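Local coordinates for protein beta-catenin homolog sys-1 (Caenorhabditis elegans, PDB 3C2G) that acts as a beta-catenin-type transcriptional coregulator in Wnt asymmetry signalling, binding the TCF factor POP-1 directly to activate or repress target genes, at residues A[467-472]-A[522-527]; A[528-533]-A[566-571]. All blocks are in the same frame, centred on the assembly; numbering follows the deposited sequence.

Contact 1 of 2, residues A[467-472]-A[522-527]; sequences SFILLL and VERTIS
I469 meets R524 and S527 through one methyl group. Its CD1 lies 3.6 Å from the backbone O of R524 and 3.8 Å from S527 OG. The same methyl touches the base of the R524 side chain, 3.9 Å from R524 CB, so two polar oxygens and an aliphatic stem receive it. No hydrogen bond joins the two segments, and only 120 Å² is buried between them, more than half of it on I469. Reach comes from the isoleucine chain: CG1 stands anti to the carbonyl carbon (chi1 -70°), and a nearly straight second torsion (163°) drives CD1 across the gap between the two segments, whose nearest CA atoms, of I469 and S527, are 7.5 Å apart. R524 contributes its first carbons to the packing while the rest of its chain runs extended to NE, and NH1 gives a hydrogen bond to the carbonyl O of S462. The arginine thus ties back to the helix that carries I469, about two turns before I469. The same two helices go on packing through L528, V531 and L532. Helix 457-472 is backed by helix 388-409, which receives L470, L471 and S467. Helix 515-535 presents V522 and I526 to F565 of helix 563-579, and T525 to helix 494-507, so the contact lies between successive helical layers of the armadillo domain.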
loop_
_atom_site.group_PDB
_atom_site.type_symbol
_atom_site.label_atom_id
_atom_site.label_comp_id
_atom_site.label_asym_id
_atom_site.label_seq_id
_atom_site.Cartn_x
_atom_site.Cartn_y
_atom_site.Cartn_z
ATOM N N SER A 467 -10.117 21.333 -8.543
ATOM C CA SER A 467 -9.173 21.826 -9.533
ATOM C C SER A 467 -9.699 23.052 -10.289
ATOM O O SER A 467 -8.968 24.018 -10.466
ATOM C CB SER A 467 -8.781 20.712 -10.510
ATOM O OG SER A 467 -7.839 19.854 -9.896
ATOM N N PHE A 468 -10.957 22.994 -10.727
ATOM C CA PHE A 468 -11.588 24.092 -11.433
ATOM C C PHE A 468 -11.739 25.304 -10.531
ATOM O O PHE A 468 -11.452 26.424 -10.947
ATOM C CB PHE A 468 -12.945 23.675 -12.000
ATOM C CG PHE A 468 -12.846 22.831 -13.227
ATOM C CD1 PHE A 468 -12.175 23.292 -14.349
ATOM C CD2 PHE A 468 -13.437 21.568 -13.276
ATOM C CE1 PHE A 468 -12.080 22.492 -15.499
ATOM C CE2 PHE A 468 -13.338 20.767 -14.430
ATOM C CZ PHE A 468 -12.662 21.231 -15.530
ATOM N N ILE A 469 -12.176 25.075 -9.299
ATOM C CA ILE A 469 -12.242 26.130 -8.303
ATOM C C ILE A 469 -10.904 26.868 -8.218
ATOM O O ILE A 469 -10.856 28.084 -8.390
ATOM C CB ILE A 469 -12.644 25.587 -6.922
ATOM C CG1 ILE A 469 -14.110 25.158 -6.931
ATOM C CG2 ILE A 469 -12.410 26.633 -5.832
ATOM C CD1 ILE A 469 -14.505 24.252 -5.769
ATOM N N LEU A 470 -9.824 26.135 -7.980
ATOM C CA LEU A 470 -8.512 26.752 -7.807
ATOM C C LEU A 470 -7.950 27.389 -9.080
ATOM O O LEU A 470 -7.373 28.476 -9.026
ATOM C CB LEU A 470 -7.518 25.749 -7.236
ATOM C CG LEU A 470 -7.868 25.186 -5.859
ATOM C CD1 LEU A 470 -6.824 24.154 -5.413
ATOM C CD2 LEU A 470 -8.032 26.298 -4.823
ATOM N N LEU A 471 -8.103 26.715 -10.218
ATOM C CA LEU A 471 -7.666 27.283 -11.489
ATOM C C LEU A 471 -8.337 28.631 -11.752
ATOM O O LEU A 471 -7.672 29.587 -12.129
ATOM C CB LEU A 471 -7.926 26.332 -12.649
ATOM C CG LEU A 471 -6.890 25.228 -12.830
ATOM C CD1 LEU A 471 -7.422 24.157 -13.778
ATOM C CD2 LEU A 471 -5.541 25.768 -13.307
ATOM N N LEU A 472 -9.642 28.709 -11.516
ATOM C CA LEU A 472 -10.400 29.914 -11.833
ATOM C C LEU A 472 -10.151 31.030 -10.829
ATOM O O LEU A 472 -10.474 32.168 -11.103
ATOM C CB LEU A 472 -11.901 29.628 -11.956
ATOM C CG LEU A 472 -12.382 28.631 -13.014
ATOM C CD1 LEU A 472 -13.856 28.424 -12.845
ATOM C CD2 LEU A 472 -12.080 29.048 -14.450
ATOM N N VAL A 522 -20.853 18.089 -3.088
ATOM C CA VAL A 522 -21.998 18.975 -3.100
ATOM C C VAL A 522 -21.551 20.415 -2.847
ATOM O O VAL A 522 -21.929 21.328 -3.599
ATOM C CB VAL A 522 -23.046 18.515 -2.064
ATOM C CG1 VAL A 522 -24.067 19.599 -1.792
ATOM C CG2 VAL A 522 -23.735 17.249 -2.557
ATOM N N GLU A 523 -20.728 20.596 -1.807
ATOM C CA GLU A 523 -20.229 21.909 -1.402
ATOM C C GLU A 523 -19.377 22.524 -2.497
ATOM O O GLU A 523 -19.513 23.708 -2.820
ATOM C CB GLU A 523 -19.414 21.808 -0.107
ATOM C CG GLU A 523 -20.242 21.440 1.121
ATOM C CD GLU A 523 -19.410 21.280 2.393
ATOM O OE1 GLU A 523 -19.740 20.377 3.205
ATOM O OE2 GLU A 523 -18.433 22.054 2.589
ATOM N N ARG A 524 -18.509 21.709 -3.081
ATOM C CA ARG A 524 -17.637 22.174 -4.139
ATOM C C ARG A 524 -18.424 22.566 -5.378
ATOM O O ARG A 524 -18.017 23.469 -6.095
ATOM C CB ARG A 524 -16.548 21.140 -4.456
ATOM C CG ARG A 524 -15.473 21.114 -3.405
ATOM C CD ARG A 524 -14.538 19.953 -3.555
ATOM N NE ARG A 524 -13.513 19.997 -2.518
ATOM C CZ ARG A 524 -12.462 19.183 -2.472
ATOM N NH1 ARG A 524 -12.296 18.271 -3.419
ATOM N NH2 ARG A 524 -11.566 19.300 -1.501
ATOM N N THR A 525 -19.550 21.901 -5.612
ATOM C CA THR A 525 -20.422 22.254 -6.715
ATOM C C THR A 525 -20.969 23.670 -6.499
ATOM O O THR A 525 -20.838 24.536 -7.365
ATOM C CB THR A 525 -21.586 21.253 -6.849
ATOM O OG1 THR A 525 -21.067 19.946 -7.130
ATOM C CG2 THR A 525 -22.518 21.665 -7.956
ATOM N N ILE A 526 -21.577 23.903 -5.337
ATOM C CA ILE A 526 -22.136 25.214 -5.025
ATOM C C ILE A 526 -21.028 26.276 -5.163
ATOM O O ILE A 526 -21.222 27.348 -5.740
ATOM C CB ILE A 526 -22.767 25.233 -3.600
ATOM C CG1 ILE A 526 -23.889 24.192 -3.477
ATOM C CG2 ILE A 526 -23.276 26.628 -3.229
ATOM C CD1 ILE A 526 -24.853 24.136 -4.656
ATOM N N SER A 527 -19.850 25.934 -4.668
ATOM C CA SER A 527 -18.755 26.872 -4.597
ATOM C C SER A 527 -18.166 27.134 -5.980
ATOM O O SER A 527 -17.731 28.242 -6.282
ATOM C CB SER A 527 -17.716 26.342 -3.612
ATOM O OG SER A 527 -16.464 26.921 -3.838
#

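Contact 2 of 2, residues A[528-533]-A[566-571]; sequences LLLVLM and IHNVLV
L530 reaches across to N568 and V571 with a separate methyl for each. Before it in sequence, L528 and L529 face other parts of the fold: L528 packs on F468 and I469 of helix 457-472, whereas L529 rests on V542 and I549. L530 is the residue of 528-533 that bridges to 566-571, from a backbone whose CA is 7.7 Å from the CA of N568. Its second torsion is fully extended (chi2 -180°), which carries CD1 outward to the asparagine and leaves CD2 for the valine. L530 CD1 comes down over the flat side of the N568 amide, 3.2 Å from N568 OD1. L530 CD1 also lies 3.8 Å from N568 CB, so the methyl covers the oxygen end of the group and part of its stem. L530 CD2 touches V571 CG1 at 4.0 Å, the two side chains crossing at about a right angle. The other branch of V571, CG2, sits 3.6 Å above the plane of the H567 ring, toward its rim, one turn back on the same helix. Further along, V531 and L532 turn to L472, and M533, a selenomethionine, packs on E539 and V542 of helix 539-544. Chemically, this is an apolar touch with a polar border. Neither hydrogen bond nor salt bridge links the segments, and a leucine methyl offers the amide oxygen no conventional donor, so shape and dispersion carry the contact. All three touching residues remain partly exposed, and 139 Å² is buried in total, consistent with a modest seam near the surface between helices whose buried leucines and valine (L528, L529, L532, V569, L570) pack against other parts of the fold.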
loop_
_atom_site.group_PDB
_atom_site.type_symbol
_atom_site.label_atom_id
_atom_site.label_comp_id
_atom_site.label_asym_id
_atom_site.label_seq_id
_atom_site.Cartn_x
_atom_site.Cartn_y
_atom_site.Cartn_z
ATOM N N LEU A 528 -18.178 26.125 -6.837
ATOM C CA LEU A 528 -17.700 26.306 -8.201
ATOM C C LEU A 528 -18.695 27.098 -9.075
ATOM O O LEU A 528 -18.285 27.826 -9.983
ATOM C CB LEU A 528 -17.341 24.957 -8.836
ATOM C CG LEU A 528 -16.881 24.934 -10.297
ATOM C CD1 LEU A 528 -15.698 25.843 -10.541
ATOM C CD2 LEU A 528 -16.559 23.522 -10.722
ATOM N N LEU A 529 -19.989 26.962 -8.816
ATOM C CA LEU A 529 -20.966 27.722 -9.579
ATOM C C LEU A 529 -20.813 29.220 -9.268
ATOM O O LEU A 529 -20.919 30.053 -10.172
ATOM C CB LEU A 529 -22.381 27.242 -9.311
ATOM C CG LEU A 529 -22.720 25.839 -9.817
ATOM C CD1 LEU A 529 -24.112 25.445 -9.345
ATOM C CD2 LEU A 529 -22.609 25.730 -11.339
ATOM N N LEU A 530 -20.518 29.534 -8.004
ATOM C CA LEU A 530 -20.189 30.892 -7.568
ATOM C C LEU A 530 -18.948 31.475 -8.249
ATOM O O LEU A 530 -18.977 32.600 -8.780
ATOM C CB LEU A 530 -19.997 30.927 -6.056
ATOM C CG LEU A 530 -21.309 30.879 -5.278
ATOM C CD1 LEU A 530 -21.031 30.919 -3.800
ATOM C CD2 LEU A 530 -22.246 32.039 -5.695
ATOM N N VAL A 531 -17.862 30.707 -8.219
ATOM C CA VAL A 531 -16.614 31.113 -8.830
ATOM C C VAL A 531 -16.817 31.384 -10.314
ATOM O O VAL A 531 -16.378 32.408 -10.799
ATOM C CB VAL A 531 -15.489 30.074 -8.583
ATOM C CG1 VAL A 531 -14.298 30.375 -9.430
ATOM C CG2 VAL A 531 -15.086 30.067 -7.107
ATOM N N LEU A 532 -17.510 30.484 -11.019
ATOM C CA LEU A 532 -17.786 30.664 -12.448
ATOM C C LEU A 532 -18.574 31.937 -12.698
ATOM O O LEU A 532 -18.284 32.675 -13.643
ATOM C CB LEU A 532 -18.552 29.481 -13.026
ATOM C CG LEU A 532 -17.766 28.200 -13.313
ATOM C CD1 LEU A 532 -18.699 26.985 -13.285
ATOM C CD2 LEU A 532 -17.005 28.285 -14.638
HETATM N N MSE A 533 -19.566 32.194 -11.847
HETATM C CA MSE A 533 -20.363 33.404 -11.960
HETATM C C MSE A 533 -19.476 34.640 -11.897
HETATM O O MSE A 533 -19.540 35.490 -12.784
HETATM C CB MSE A 533 -21.449 33.449 -10.890
HETATM C CG MSE A 533 -22.690 32.701 -11.283
HETATM SE SE MSE A 533 -23.896 32.406 -9.783
HETATM C CE MSE A 533 -25.549 31.926 -10.742
ATOM N N ILE A 566 -23.695 27.424 4.041
ATOM C CA ILE A 566 -24.966 28.129 4.171
ATOM C C ILE A 566 -24.950 29.438 3.380
ATOM O O ILE A 566 -25.866 29.724 2.594
ATOM C CB ILE A 566 -25.274 28.427 5.662
ATOM C CG1 ILE A 566 -25.460 27.118 6.443
ATOM C CG2 ILE A 566 -26.495 29.346 5.805
ATOM C CD1 ILE A 566 -25.549 27.302 7.950
ATOM N N HIS A 567 -23.905 30.227 3.595
ATOM C CA HIS A 567 -23.772 31.500 2.914
ATOM C C HIS A 567 -23.720 31.273 1.411
ATOM O O HIS A 567 -24.343 32.022 0.653
ATOM C CB HIS A 567 -22.525 32.248 3.386
ATOM C CG HIS A 567 -22.328 33.574 2.717
ATOM N ND1 HIS A 567 -23.113 34.674 2.996
ATOM C CD2 HIS A 567 -21.436 33.977 1.782
ATOM C CE1 HIS A 567 -22.717 35.696 2.258
ATOM N NE2 HIS A 567 -21.700 35.300 1.512
ATOM N N ASN A 568 -22.996 30.236 0.986
ATOM C CA ASN A 568 -22.849 29.947 -0.441
ATOM C C ASN A 568 -24.185 29.551 -1.071
ATOM O O ASN A 568 -24.541 29.988 -2.169
ATOM C CB ASN A 568 -21.780 28.871 -0.674
ATOM C CG ASN A 568 -20.373 29.445 -0.703
ATOM O OD1 ASN A 568 -20.180 30.661 -0.764
ATOM N ND2 ASN A 568 -19.387 28.576 -0.675
ATOM N N VAL A 569 -24.921 28.728 -0.339
ATOM C CA VAL A 569 -26.214 28.256 -0.781
ATOM C C VAL A 569 -27.178 29.425 -0.912
ATOM O O VAL A 569 -27.886 29.530 -1.907
ATOM C CB VAL A 569 -26.741 27.164 0.153
ATOM C CG1 VAL A 569 -28.242 27.048 0.070
ATOM C CG2 VAL A 569 -26.067 25.831 -0.188
ATOM N N LEU A 570 -27.176 30.319 0.068
ATOM C CA LEU A 570 -28.049 31.488 0.029
ATOM C C LEU A 570 -27.727 32.389 -1.153
ATOM O O LEU A 570 -28.633 32.833 -1.868
ATOM C CB LEU A 570 -27.957 32.288 1.329
ATOM C CG LEU A 570 -28.495 31.598 2.577
ATOM C CD1 LEU A 570 -28.002 32.291 3.840
ATOM C CD2 LEU A 570 -30.004 31.522 2.550
ATOM N N VAL A 571 -26.441 32.647 -1.359
ATOM C CA VAL A 571 -26.002 33.592 -2.374
ATOM C C VAL A 571 -26.262 33.062 -3.776
ATOM O O VAL A 571 -26.742 33.809 -4.635
ATOM C CB VAL A 571 -24.521 33.970 -2.180
ATOM C CG1 VAL A 571 -23.970 34.763 -3.378
ATOM C CG2 VAL A 571 -24.354 34.781 -0.883
#

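In the fold
Contacts 1 and 2 share helix 515-535. Its 522-527 and 528-533 parts both touch both neighbouring helices, 457-472 and 563-579, and the two contacts each take one side: contact 1 the former helix, contact 2 the latter. Their centres are 9 Å apart, and both segments of contact 1 precede those of contact 2 in the chain. They also touch: L472 CB packs 3.6 Å from V531 CG1, and I526 CG2 lies 3.7 Å from N568 CB. Helix 515-535 is thus the middle member of a layered stack of three helices. Both contacts lie toward the C-terminal end of the all-helical armadillo domain, and together they show how its elongated scaffold is extended helix upon helix.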